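Local structure of putative glucarate dehydratase (Pseudomonas fluorescens, 4IT1) at residues R161-F166 and G392-I396. The protein probably catalyses the magnesium-dependent dehydration of D-glucarate to 5-dehydro-4-deoxy-D-glucarate, the first step of D-glucarate degradation. Sequence-based numbering, arbitrary orientation.
Sequences RDEVPF and GCVKI
Glu163 and Lys395 pair in register as a non-hydrogen-bonded pair where the short strand 393-395 runs antiparallel to the first strand of the enolase-type barrel, and the pairing illustrates how an edge strand can carry a salt bridge beside Cys393 and Pro165 on one face and apolar valines on the other. The two side chains lie side by side and point the same way: the glutamate is extended beyond CG, whereas the lysine bends at chi2 (91°), which lays its methylenes along the carboxylate. Glu163 OE2 approaches Lys395 CE at 3.3 Å and forms a salt bridge with Lys395 NZ (3.5 Å). Glu163 OE1 lies 3.9 Å from Cys393 SG. Cys393 SG also sits 3.6 Å from Pro165 CA. On the other face, Val394 CG2 meets the Phe166 ring obliquely, 3.6 Å from Phe166 CE2; Val394 also rests on Met352 and Phe166 on Met354, both of helix 348-360. Between the faces, Val164 N to Val394 O and Val394 N to Val164 O are both 3.1 Å, and Ile396 N reaches Asp162 O at 2.7 Å in a nearly straight bond (175°) that arrives from above the carbonyl plane. With an alanine at Glu163, the Lys395 ammonium would probably lose its carboxylate mate and its chain be freer to turn. Backbone bonds thus fix the register, apolar contacts seat the strand against the helix, and a peripheral ion pair links the more exposed side chains.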
# COMPACT_ATOMS: atom_id res chain seq x y z
N ARG A 161 8.40 -3.94 15.36
CA ARG A 161 9.21 -3.58 16.52
C ARG A 161 8.29 -3.00 17.60
O ARG A 161 7.18 -2.53 17.28
CB ARG A 161 10.32 -2.59 16.13
CG ARG A 161 9.81 -1.35 15.38
CD ARG A 161 10.91 -0.57 14.67
NE ARG A 161 11.49 -1.28 13.52
CZ ARG A 161 10.88 -1.48 12.35
NH1 ARG A 161 9.64 -1.04 12.15
NH2 ARG A 161 11.50 -2.13 11.39
N ASP A 162 8.72 -3.06 18.86
CA ASP A 162 7.96 -2.51 19.99
C ASP A 162 8.55 -1.18 20.45
O ASP A 162 8.02 -0.52 21.35
CB ASP A 162 7.91 -3.52 21.15
CG ASP A 162 9.29 -4.04 21.56
OD1 ASP A 162 10.26 -3.25 21.57
OD2 ASP A 162 9.40 -5.24 21.88
N GLU A 163 9.67 -0.80 19.83
CA GLU A 163 10.35 0.45 20.11
C GLU A 163 10.78 1.10 18.80
O GLU A 163 11.34 0.43 17.92
CB GLU A 163 11.56 0.20 21.00
CG GLU A 163 11.21 -0.14 22.43
CD GLU A 163 12.41 -0.04 23.36
OE1 GLU A 163 13.54 0.15 22.87
OE2 GLU A 163 12.21 -0.15 24.59
N VAL A 164 10.52 2.40 18.67
CA VAL A 164 10.86 3.16 17.47
C VAL A 164 11.95 4.18 17.77
O VAL A 164 11.74 5.08 18.58
CB VAL A 164 9.63 3.89 16.88
CG1 VAL A 164 10.02 4.70 15.66
CG2 VAL A 164 8.53 2.88 16.52
N PRO A 165 13.13 4.02 17.14
CA PRO A 165 14.25 4.93 17.43
C PRO A 165 14.03 6.34 16.85
O PRO A 165 13.28 6.50 15.88
CB PRO A 165 15.46 4.24 16.76
CG PRO A 165 14.87 3.39 15.68
CD PRO A 165 13.47 3.02 16.11
N PHE A 166 14.67 7.33 17.46
CA PHE A 166 14.57 8.72 17.03
C PHE A 166 15.91 9.39 17.21
O PHE A 166 16.73 8.94 18.00
CB PHE A 166 13.53 9.48 17.85
CG PHE A 166 12.13 9.28 17.38
CD1 PHE A 166 11.57 10.12 16.42
CD2 PHE A 166 11.34 8.25 17.91
CE1 PHE A 166 10.26 9.94 16.00
CE2 PHE A 166 10.03 8.07 17.49
CZ PHE A 166 9.49 8.91 16.53
N GLY A 392 16.26 6.93 23.54
CA GLY A 392 16.02 7.47 22.21
C GLY A 392 14.94 6.74 21.46
O GLY A 392 14.98 6.66 20.23
N CYS A 393 13.96 6.20 22.19
CA CYS A 393 12.89 5.42 21.59
C CYS A 393 11.52 5.73 22.18
O CYS A 393 11.41 6.24 23.29
CB CYS A 393 13.15 3.92 21.74
SG CYS A 393 14.38 3.22 20.61
N VAL A 394 10.50 5.37 21.42
CA VAL A 394 9.12 5.46 21.85
C VAL A 394 8.54 4.05 21.89
O VAL A 394 8.56 3.33 20.89
CB VAL A 394 8.30 6.35 20.87
CG1 VAL A 394 6.83 6.33 21.22
CG2 VAL A 394 8.82 7.78 20.88
N LYS A 395 8.03 3.66 23.06
CA LYS A 395 7.44 2.34 23.28
C LYS A 395 6.07 2.19 22.64
O LYS A 395 5.19 3.04 22.84
CB LYS A 395 7.34 2.03 24.78
CG LYS A 395 8.46 1.17 25.34
CD LYS A 395 9.61 2.00 25.88
CE LYS A 395 10.38 1.23 26.94
NZ LYS A 395 11.63 1.91 27.36
N ILE A 396 5.88 1.11 21.90
CA ILE A 396 4.56 0.71 21.43
C ILE A 396 4.01 -0.33 22.41
O ILE A 396 4.65 -1.36 22.65
CB ILE A 396 4.59 0.13 19.99
CG1 ILE A 396 5.33 1.08 19.03
CG2 ILE A 396 3.19 -0.19 19.48
CD1 ILE A 396 4.69 2.45 18.88